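Inorganic pyrophosphatase (Coxiella burnetii, PDB 3TR4) probably hydrolyses inorganic pyrophosphate to two phosphate ions as a magnesium-dependent homohexameric enzyme. Local coordinates at residues B[29-34]-B[51-56]; B[73-78]-B[85-90]; B[97-102]-B[142-147]. All coordinates share one frame; numbering follows the deposited sequence.

Contact 1. Residues B[29-34]-B[51-56]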
loop_
_atom_site.group_PDB
_atom_site.type_symbol
_atom_site.label_atom_id
_atom_site.label_comp_id
_atom_site.label_asym_id
_atom_site.label_seq_id
_atom_site.Cartn_x
_atom_site.Cartn_y
_atom_site.Cartn_z
ATOM N N GLU B 29 -1.627 -3.419 13.393
ATOM C CA GLU B 29 -0.385 -2.822 13.883
ATOM C C GLU B 29 -0.714 -1.620 14.757
ATOM O O GLU B 29 -0.030 -1.345 15.749
ATOM C CB GLU B 29 0.531 -2.417 12.728
ATOM C CG GLU B 29 1.111 -3.599 11.957
ATOM C CD GLU B 29 2.255 -3.192 11.049
ATOM O OE1 GLU B 29 2.013 -2.989 9.839
ATOM O OE2 GLU B 29 3.397 -3.075 11.545
ATOM N N VAL B 30 -1.767 -0.903 14.370
ATOM C CA VAL B 30 -2.417 0.057 15.251
ATOM C C VAL B 30 -3.831 -0.433 15.478
ATOM O O VAL B 30 -4.528 -0.774 14.526
ATOM C CB VAL B 30 -2.533 1.457 14.630
ATOM C CG1 VAL B 30 -3.020 2.452 15.682
ATOM C CG2 VAL B 30 -1.218 1.903 14.058
ATOM N N LYS B 31 -4.258 -0.463 16.732
ATOM C CA LYS B 31 -5.632 -0.824 17.045
ATOM C C LYS B 31 -6.404 0.422 17.454
ATOM O O LYS B 31 -5.972 1.167 18.329
ATOM C CB LYS B 31 -5.684 -1.871 18.157
ATOM C CG LYS B 31 -7.094 -2.192 18.627
ATOM C CD LYS B 31 -7.095 -3.243 19.727
ATOM C CE LYS B 31 -8.510 -3.732 20.011
ATOM N NZ LYS B 31 -9.467 -2.602 20.180
ATOM N N TYR B 32 -7.543 0.645 16.811
ATOM C CA TYR B 32 -8.365 1.810 17.101
ATOM C C TYR B 32 -9.570 1.429 17.949
ATOM O O TYR B 32 -9.996 0.278 17.955
ATOM C CB TYR B 32 -8.841 2.465 15.802
ATOM C CG TYR B 32 -7.727 2.977 14.914
ATOM C CD1 TYR B 32 -6.945 4.055 15.304
ATOM C CD2 TYR B 32 -7.467 2.392 13.686
ATOM C CE1 TYR B 32 -5.926 4.530 14.497
ATOM C CE2 TYR B 32 -6.451 2.859 12.868
ATOM C CZ TYR B 32 -5.687 3.930 13.278
ATOM O OH TYR B 32 -4.678 4.395 12.472
ATOM N N GLU B 33 -10.110 2.411 18.660
ATOM C CA GLU B 33 -11.361 2.259 19.389
ATOM C C GLU B 33 -12.205 3.493 19.126
ATOM O O GLU B 33 -11.688 4.608 19.125
ATOM C CB GLU B 33 -11.105 2.133 20.890
ATOM C CG GLU B 33 -10.926 0.709 21.391
ATOM C CD GLU B 33 -10.818 0.637 22.906
ATOM O OE1 GLU B 33 -10.333 1.615 23.515
ATOM O OE2 GLU B 33 -11.224 -0.392 23.487
ATOM N N TYR B 34 -13.500 3.310 18.901
ATOM C CA TYR B 34 -14.362 4.466 18.704
ATOM C C TYR B 34 -14.822 5.032 20.043
ATOM O O TYR B 34 -15.322 4.305 20.901
ATOM C CB TYR B 34 -15.566 4.137 17.816
ATOM C CG TYR B 34 -16.399 5.360 17.520
ATOM C CD1 TYR B 34 -16.022 6.257 16.529
ATOM C CD2 TYR B 34 -17.545 5.637 18.254
ATOM C CE1 TYR B 34 -16.771 7.390 16.267
ATOM C CE2 TYR B 34 -18.299 6.765 18.000
ATOM C CZ TYR B 34 -17.908 7.638 17.005
ATOM O OH TYR B 34 -18.660 8.762 16.748
HETATM N N MSE B 51 1.701 -9.866 13.748
HETATM C CA MSE B 51 0.469 -10.516 13.312
HETATM C C MSE B 51 -0.521 -9.487 12.793
HETATM O O MSE B 51 -0.457 -8.313 13.157
HETATM C CB MSE B 51 -0.182 -11.277 14.468
HETATM C CG MSE B 51 0.738 -12.238 15.184
HETATM SE SE MSE B 51 -0.064 -12.998 16.796
HETATM C CE MSE B 51 -1.307 -14.267 15.982
ATOM N N ARG B 52 -1.444 -9.934 11.949
ATOM C CA ARG B 52 -2.466 -9.049 11.411
ATOM C C ARG B 52 -3.850 -9.652 11.608
ATOM O O ARG B 52 -4.013 -10.868 11.577
ATOM C CB ARG B 52 -2.220 -8.790 9.929
ATOM C CG ARG B 52 -0.818 -8.302 9.611
ATOM C CD ARG B 52 -0.543 -6.922 10.196
ATOM N NE ARG B 52 0.729 -6.401 9.706
ATOM C CZ ARG B 52 1.893 -6.560 10.330
ATOM N NH1 ARG B 52 1.947 -7.214 11.483
ATOM N NH2 ARG B 52 3.002 -6.056 9.805
ATOM N N TYR B 53 -4.845 -8.798 11.818
ATOM C CA TYR B 53 -6.212 -9.263 11.982
ATOM C C TYR B 53 -6.659 -10.066 10.763
ATOM O O TYR B 53 -6.449 -9.649 9.626
ATOM C CB TYR B 53 -7.148 -8.088 12.241
ATOM C CG TYR B 53 -7.229 -7.717 13.697
ATOM C CD1 TYR B 53 -6.123 -7.211 14.362
ATOM C CD2 TYR B 53 -8.406 -7.877 14.411
ATOM C CE1 TYR B 53 -6.184 -6.872 15.692
ATOM C CE2 TYR B 53 -8.479 -7.540 15.747
ATOM C CZ TYR B 53 -7.362 -7.037 16.385
ATOM O OH TYR B 53 -7.418 -6.697 17.718
ATOM N N PRO B 54 -7.266 -11.232 11.005
ATOM C CA PRO B 54 -7.708 -12.138 9.942
ATOM C C PRO B 54 -9.059 -11.736 9.359
ATOM O O PRO B 54 -9.561 -12.403 8.460
ATOM C CB PRO B 54 -7.841 -13.468 10.676
ATOM C CG PRO B 54 -8.279 -13.064 12.043
ATOM C CD PRO B 54 -7.520 -11.794 12.344
ATOM N N CYS B 55 -9.640 -10.661 9.879
ATOM C CA CYS B 55 -10.922 -10.159 9.403
ATOM C C CYS B 55 -11.143 -8.774 9.993
ATOM O O CYS B 55 -10.346 -8.323 10.814
ATOM C CB CYS B 55 -12.057 -11.095 9.823
ATOM S SG CYS B 55 -12.180 -11.383 11.607
ATOM N N ASN B 56 -12.208 -8.091 9.579
ATOM C CA ASN B 56 -12.519 -6.798 10.174
ATOM C C ASN B 56 -13.037 -6.989 11.588
ATOM O O ASN B 56 -13.586 -8.039 11.921
ATOM C CB ASN B 56 -13.539 -6.013 9.347
ATOM C CG ASN B 56 -13.171 -5.937 7.883
ATOM O OD1 ASN B 56 -12.306 -5.157 7.480
ATOM N ND2 ASN B 56 -13.835 -6.747 7.074
#
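Arg52 NH2 has Glu29 OE1 3.2 Å away, and the two groups are joined by charge alone. The carboxylate of Glu29 lies over one face of the guanidinium, the two planes only 18° apart, so OE1 lies above the guanidinium rather than at its edge, where the N-H bonds are aimed. Glu29 CD is 3.2 Å from Arg52 NH2, near the rim of that face, while CG of the same glutamate rests 3.5 Å from Arg52 CZ. The N-H groups are thereby left for other acceptors. NH1 turns back within its own segment to Met51 O at 3.1 Å, a nearly straight bond of 167° that keeps the acceptor in the guanidinium plane but comes to the carbonyl from above its plane. NH2 makes a weak hydrogen bond with Asn26 OD1 of the second subunit. The bend of the arginine chain at chi2 (-66°) carries the guanidinium round to Glu29.

Glu29 immediately precedes strand 30-35, which forms a hairpin with strand 40-46; from there the chain leads back through 51-56 into strand 56-59, part of the barrel sheet of the soluble pyrophosphatase family. Here the connection also meets its own counterpart: Arg52 packs on Arg52 and Met51 on Met51 of the second subunit.

Further along, the contact is looser. Lys31, predicted to bind substrate, runs its chain past Tyr53, with CE 3.9 Å from the phenolic OH. The last torsion of the lysine bends, turning NZ aside from the tyrosine; NZ forms a long, weak ion pair with Asp44. The Tyr53 ring meets that of Phe139, and its hydroxyl packs on Tyr143, another predicted substrate-binding residue.

Contact 2. Residues B[73-78]-B[85-90]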
loop_
_atom_site.group_PDB
_atom_site.type_symbol
_atom_site.label_atom_id
_atom_site.label_comp_id
_atom_site.label_asym_id
_atom_site.label_seq_id
_atom_site.Cartn_x
_atom_site.Cartn_y
_atom_site.Cartn_z
ATOM N N VAL B 73 -17.616 -7.667 17.455
ATOM C CA VAL B 73 -18.021 -8.375 16.251
ATOM C C VAL B 73 -16.848 -8.561 15.298
ATOM O O VAL B 73 -16.058 -7.641 15.080
ATOM C CB VAL B 73 -19.146 -7.630 15.521
ATOM C CG1 VAL B 73 -19.569 -8.390 14.274
ATOM C CG2 VAL B 73 -20.328 -7.425 16.455
ATOM N N LEU B 74 -16.731 -9.766 14.748
ATOM C CA LEU B 74 -15.805 -10.032 13.658
ATOM C C LEU B 74 -16.606 -10.028 12.363
ATOM O O LEU B 74 -17.600 -10.747 12.239
ATOM C CB LEU B 74 -15.150 -11.395 13.847
ATOM C CG LEU B 74 -14.415 -11.585 15.174
ATOM C CD1 LEU B 74 -14.083 -13.053 15.412
ATOM C CD2 LEU B 74 -13.162 -10.730 15.196
ATOM N N VAL B 75 -16.185 -9.223 11.396
ATOM C CA VAL B 75 -16.908 -9.168 10.128
ATOM C C VAL B 75 -16.031 -9.603 8.960
ATOM O O VAL B 75 -14.991 -9.003 8.695
ATOM C CB VAL B 75 -17.464 -7.762 9.840
ATOM C CG1 VAL B 75 -18.361 -7.798 8.610
ATOM C CG2 VAL B 75 -18.231 -7.241 11.051
ATOM N N LEU B 76 -16.451 -10.662 8.274
ATOM C CA LEU B 76 -15.761 -11.119 7.080
ATOM C C LEU B 76 -16.303 -10.381 5.868
ATOM O O LEU B 76 -17.513 -10.295 5.673
ATOM C CB LEU B 76 -15.954 -12.620 6.893
ATOM C CG LEU B 76 -15.497 -13.517 8.044
ATOM C CD1 LEU B 76 -15.867 -14.964 7.762
ATOM C CD2 LEU B 76 -14.004 -13.375 8.259
ATOM N N THR B 77 -15.402 -9.850 5.054
ATOM C CA THR B 77 -15.790 -9.104 3.866
ATOM C C THR B 77 -14.830 -9.428 2.731
ATOM O O THR B 77 -13.731 -9.934 2.973
ATOM C CB THR B 77 -15.741 -7.588 4.117
ATOM O OG1 THR B 77 -14.417 -7.211 4.510
ATOM C CG2 THR B 77 -16.715 -7.191 5.215
ATOM N N PRO B 78 -15.244 -9.140 1.488
ATOM C CA PRO B 78 -14.402 -9.339 0.304
ATOM C C PRO B 78 -13.120 -8.509 0.374
ATOM O O PRO B 78 -12.064 -8.988 -0.028
ATOM C CB PRO B 78 -15.291 -8.845 -0.840
ATOM C CG PRO B 78 -16.687 -9.008 -0.332
ATOM C CD PRO B 78 -16.608 -8.711 1.133
ATOM N N VAL B 85 -16.095 3.375 9.960
ATOM C CA VAL B 85 -17.237 3.204 9.074
ATOM C C VAL B 85 -18.292 2.296 9.704
ATOM O O VAL B 85 -17.963 1.329 10.384
ATOM C CB VAL B 85 -16.788 2.628 7.716
ATOM C CG1 VAL B 85 -17.986 2.223 6.873
ATOM C CG2 VAL B 85 -15.927 3.645 6.980
ATOM N N LEU B 86 -19.560 2.625 9.484
ATOM C CA LEU B 86 -20.660 1.801 9.979
ATOM C C LEU B 86 -21.168 0.904 8.855
ATOM O O LEU B 86 -21.218 1.319 7.701
ATOM C CB LEU B 86 -21.790 2.686 10.509
ATOM C CG LEU B 86 -22.919 2.004 11.285
ATOM C CD1 LEU B 86 -23.629 3.001 12.186
ATOM C CD2 LEU B 86 -23.908 1.323 10.347
HETATM N N MSE B 87 -21.531 -0.328 9.191
HETATM C CA MSE B 87 -22.066 -1.250 8.198
HETATM C C MSE B 87 -23.139 -2.155 8.787
HETATM O O MSE B 87 -23.171 -2.399 9.995
HETATM C CB MSE B 87 -20.945 -2.077 7.561
HETATM C CG MSE B 87 -20.164 -2.945 8.531
HETATM SE SE MSE B 87 -18.636 -3.805 7.652
HETATM C CE MSE B 87 -19.601 -4.761 6.247
ATOM N N ARG B 88 -24.028 -2.637 7.924
ATOM C CA ARG B 88 -25.104 -3.515 8.346
ATOM C C ARG B 88 -24.717 -4.961 8.071
ATOM O O ARG B 88 -24.367 -5.315 6.944
ATOM C CB ARG B 88 -26.398 -3.150 7.616
ATOM C CG ARG B 88 -26.912 -1.757 7.967
ATOM C CD ARG B 88 -28.107 -1.350 7.117
ATOM N NE ARG B 88 -29.170 -2.349 7.152
ATOM C CZ ARG B 88 -29.708 -2.902 6.070
ATOM N NH1 ARG B 88 -29.287 -2.546 4.863
ATOM N NH2 ARG B 88 -30.668 -3.807 6.191
ATOM N N VAL B 89 -24.781 -5.793 9.106
ATOM C CA VAL B 89 -24.307 -7.168 9.011
ATOM C C VAL B 89 -25.329 -8.170 9.535
ATOM O O VAL B 89 -26.334 -7.799 10.142
ATOM C CB VAL B 89 -22.973 -7.354 9.785
ATOM C CG1 VAL B 89 -21.922 -6.387 9.272
ATOM C CG2 VAL B 89 -23.190 -7.159 11.275
ATOM N N ARG B 90 -25.065 -9.446 9.281
ATOM C CA ARG B 90 -25.900 -10.529 9.777
ATOM C C ARG B 90 -24.992 -11.591 10.388
ATOM O O ARG B 90 -23.931 -11.891 9.841
ATOM C CB ARG B 90 -26.745 -11.119 8.642
ATOM C CG ARG B 90 -25.939 -11.514 7.415
ATOM C CD ARG B 90 -26.835 -11.961 6.262
ATOM N NE ARG B 90 -26.051 -12.355 5.095
ATOM C CZ ARG B 90 -25.570 -13.578 4.896
ATOM N NH1 ARG B 90 -25.798 -14.533 5.788
ATOM N NH2 ARG B 90 -24.862 -13.846 3.807
#
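Val75 and Thr77 carry the first segment's share of this buried contact, and they meet Met87, a selenomethionine, and Val89 on strand 86-99. At Val75 the side chain is directed at the facing strand, and CG1 does most of the work. Held anti to the backbone N (chi1 -172°), this methyl lies 3.9 Å from Val89 CG1 and 4.0 Å from Met87 CE, touching both. The other branch, CG2, reaches Val89 CG1 at 4.2 Å. Val75 and Met87 pass each other in opposite senses, and the selenium too comes near the valine methyl: SE to Val75 CG1 is 4.1 Å.

Thr77, two residues on and beyond the end of the strand, adds its methyl. CG2 touches Met87 CE at 3.9 Å, so the selenomethionine's terminal methyl rests against both Val75 and Thr77. The bend at chi3 (-58°) swings CE into that position after a straight run from CA to SE. The threonine divides its duties: CG2 serves the apolar contact while OG1 hydrogen-bonds with Asn56 ND2 and Val79 O.

All the touching across these segments is between apolar groups, and the strands are not backbone partners. Strands 16-23, 56-59, 72-75, 106-111 and 86-99 pair in a closed ring, consistent with the OB-like barrel of soluble pyrophosphatases, and this contact lies inside it. Strand 72-75 is bonded on its two sides to strands 56-59 and 106-111. Val89 also packs on Ala109 of strand 106-111 and on Phe17 and Val19 of strand 16-23, whereas Leu74 of the first strand and Leu76 just past its end pack on helix 130-142.

Contact 3. Residues B[97-102]-B[142-147]; sequences MEDEAG and RYKDLE
Lys144 reaches across to Glu100 and makes the one direct bond between these segments, a salt bridge at the protein surface. Lys144 NZ donates to Glu100 OE1 at 3.0 Å, and OE1 accepts through its syn lone pair, on the side of OE2; OE2 itself stands farther from NZ, at 3.5 Å. The lysine chain is extended beyond CG and meets the glutamate at about a right angle. Glu100 instead folds at chi2 (-74°), which brings its carboxylate round to the ammonium group. OE1 is gripped a second time, by Trp151 N, and this should steady the bridge.

A longer electrostatic term comes from Asp99. Lys144 NZ lies 3.5 Å from Asp99 CB but 4.1 Å from Asp99 OD2, beyond salt-bridge range. Asp99 OD2 lies close to Asp104 OD2. Asp104 is a manganese ligand in this structure, with Asp67 and Asp72, so Asp99 stands next to the metal site without being one of its listed ligands. Glu147 and Lys150 have been seen at a magnesium site of this protein, though this chain binds no magnesium in the model; Lys150 touches both Glu100 and Lys144.

Hydrogen bonds within each segment shape each loop. Strand 86-99 ends at Asp99, whose OD1 takes Ala101 N and Gly102 N, each at 2.9 Å: an Asx turn and an Asx motif on one oxygen. Gly102 N arrives nearly along the C-O axis, Ala101 N from above the carboxylate plane. Asp99 N also bonds Gly102 O, closing the loop tightly. In 142-147, two type I turns start at the last residue of helix 130-142 and overlap at Lys144 and Asp145.

Lys144 CG rests 3.7 Å above one face of the Tyr143 ring, offset toward its rim. Tyr143 is a predicted substrate-binding residue, and its ring meets Phe140 edge-to-face.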
loop_
_atom_site.group_PDB
_atom_site.type_symbol
_atom_site.label_atom_id
_atom_site.label_comp_id
_atom_site.label_asym_id
_atom_site.label_seq_id
_atom_site.Cartn_x
_atom_site.Cartn_y
_atom_site.Cartn_z
HETATM N N MSE B 97 -14.780 -17.028 24.007
HETATM C CA MSE B 97 -13.425 -16.842 24.504
HETATM C C MSE B 97 -13.420 -16.076 25.815
HETATM O O MSE B 97 -14.381 -15.381 26.144
HETATM C CB MSE B 97 -12.550 -16.132 23.457
HETATM C CG MSE B 97 -12.294 -14.649 23.716
HETATM SE SE MSE B 97 -11.035 -13.826 22.440
HETATM C CE MSE B 97 -9.460 -14.916 22.787
ATOM N N GLU B 98 -12.340 -16.222 26.571
ATOM C CA GLU B 98 -12.163 -15.425 27.776
ATOM C C GLU B 98 -10.790 -14.777 27.765
ATOM O O GLU B 98 -9.840 -15.315 27.188
ATOM C CB GLU B 98 -12.360 -16.268 29.038
ATOM C CG GLU B 98 -11.261 -17.275 29.320
ATOM C CD GLU B 98 -11.413 -17.929 30.684
ATOM O OE1 GLU B 98 -11.476 -17.199 31.696
ATOM O OE2 GLU B 98 -11.480 -19.174 30.743
ATOM N N ASP B 99 -10.691 -13.605 28.379
ATOM C CA ASP B 99 -9.408 -12.942 28.512
ATOM C C ASP B 99 -9.021 -12.896 29.984
ATOM O O ASP B 99 -9.612 -13.601 30.801
ATOM C CB ASP B 99 -9.432 -11.543 27.884
ATOM C CG ASP B 99 -10.523 -10.655 28.459
ATOM O OD1 ASP B 99 -10.936 -10.879 29.620
ATOM O OD2 ASP B 99 -10.959 -9.723 27.747
ATOM N N GLU B 100 -8.038 -12.069 30.320
ATOM C CA GLU B 100 -7.543 -12.004 31.691
ATOM C C GLU B 100 -8.638 -11.611 32.687
ATOM O O GLU B 100 -8.612 -12.033 33.843
ATOM C CB GLU B 100 -6.349 -11.044 31.797
ATOM C CG GLU B 100 -6.667 -9.590 31.484
ATOM C CD GLU B 100 -6.872 -9.329 30.001
ATOM O OE1 GLU B 100 -6.455 -10.171 29.177
ATOM O OE2 GLU B 100 -7.450 -8.276 29.658
ATOM N N ALA B 101 -9.603 -10.817 32.230
ATOM C CA ALA B 101 -10.638 -10.282 33.113
ATOM C C ALA B 101 -11.908 -11.134 33.159
ATOM O O ALA B 101 -12.639 -11.110 34.150
ATOM C CB ALA B 101 -10.970 -8.844 32.729
ATOM N N GLY B 102 -12.170 -11.882 32.092
ATOM C CA GLY B 102 -13.349 -12.728 32.035
ATOM C C GLY B 102 -13.864 -12.929 30.620
ATOM O O GLY B 102 -13.084 -12.990 29.672
ATOM N N ARG B 142 -3.427 -16.050 20.354
ATOM C CA ARG B 142 -2.006 -15.715 20.378
ATOM C C ARG B 142 -1.682 -14.221 20.330
ATOM O O ARG B 142 -0.545 -13.829 20.589
ATOM C CB ARG B 142 -1.272 -16.433 19.238
ATOM C CG ARG B 142 -1.278 -17.948 19.337
ATOM C CD ARG B 142 -0.804 -18.414 20.706
ATOM N NE ARG B 142 -0.084 -19.683 20.634
ATOM C CZ ARG B 142 -0.650 -20.854 20.360
ATOM N NH1 ARG B 142 -1.951 -20.927 20.118
ATOM N NH2 ARG B 142 0.089 -21.955 20.320
ATOM N N TYR B 143 -2.666 -13.388 20.007
ATOM C CA TYR B 143 -2.379 -11.981 19.738
ATOM C C TYR B 143 -1.983 -11.148 20.966
ATOM O O TYR B 143 -1.487 -10.032 20.823
ATOM C CB TYR B 143 -3.516 -11.311 18.952
ATOM C CG TYR B 143 -4.729 -10.901 19.758
ATOM C CD1 TYR B 143 -5.325 -9.662 19.555
ATOM C CD2 TYR B 143 -5.294 -11.753 20.700
ATOM C CE1 TYR B 143 -6.437 -9.274 20.273
ATOM C CE2 TYR B 143 -6.414 -11.369 21.429
ATOM C CZ TYR B 143 -6.979 -10.129 21.208
ATOM O OH TYR B 143 -8.089 -9.731 21.920
ATOM N N LYS B 144 -2.181 -11.694 22.162
ATOM C CA LYS B 144 -1.782 -11.003 23.390
ATOM C C LYS B 144 -0.477 -11.557 23.962
ATOM O O LYS B 144 -0.009 -11.109 25.011
ATOM C CB LYS B 144 -2.882 -11.102 24.450
ATOM C CG LYS B 144 -4.149 -10.317 24.138
ATOM C CD LYS B 144 -5.123 -10.390 25.310
ATOM C CE LYS B 144 -6.286 -9.429 25.138
ATOM N NZ LYS B 144 -7.144 -9.371 26.356
ATOM N N ASP B 145 0.105 -12.531 23.270
ATOM C CA ASP B 145 1.276 -13.251 23.769
ATOM C C ASP B 145 2.404 -12.369 24.316
ATOM O O ASP B 145 3.058 -12.733 25.291
ATOM C CB ASP B 145 1.827 -14.189 22.692
ATOM C CG ASP B 145 1.047 -15.488 22.595
ATOM O OD1 ASP B 145 0.010 -15.613 23.279
ATOM O OD2 ASP B 145 1.469 -16.382 21.830
ATOM N N LEU B 146 2.642 -11.223 23.688
ATOM C CA LEU B 146 3.763 -10.371 24.084
ATOM C C LEU B 146 3.337 -9.189 24.944
ATOM O O LEU B 146 4.154 -8.332 25.280
ATOM C CB LEU B 146 4.514 -9.865 22.854
ATOM C CG LEU B 146 5.210 -10.934 22.014
ATOM C CD1 LEU B 146 5.913 -10.295 20.826
ATOM C CD2 LEU B 146 6.190 -11.728 22.863
ATOM N N GLU B 147 2.059 -9.139 25.296
ATOM C CA GLU B 147 1.552 -8.029 26.087
ATOM C C GLU B 147 1.499 -8.410 27.560
ATOM O O GLU B 147 0.907 -9.426 27.922
ATOM C CB GLU B 147 0.172 -7.593 25.593
ATOM C CG GLU B 147 -0.301 -6.281 26.196
ATOM C CD GLU B 147 -1.571 -5.758 25.551
ATOM O OE1 GLU B 147 -2.018 -6.348 24.543
ATOM O OE2 GLU B 147 -2.120 -4.756 26.056
#

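Contact 2 is the buried one, an apolar meeting of side chains inside the curved mixed sheet, whereas contact 3 lies at the surface and depends on charge. Contact 1 falls between them: partly buried, with a stacked ion pair next to a subunit interface and a looser contact beside predicted substrate-binding residues. Contacts 2 and 3 both use strand 86-99, but on opposite sides of the chain's centre and without touching. Contact 1 touches each of the others. Asn56 O and Val75 N probably bond, tying it to contact 2, while Tyr53 and Met51 pack on Tyr143 of contact 3. Contacts 1 and 3 also share the second subunit as a neighbour.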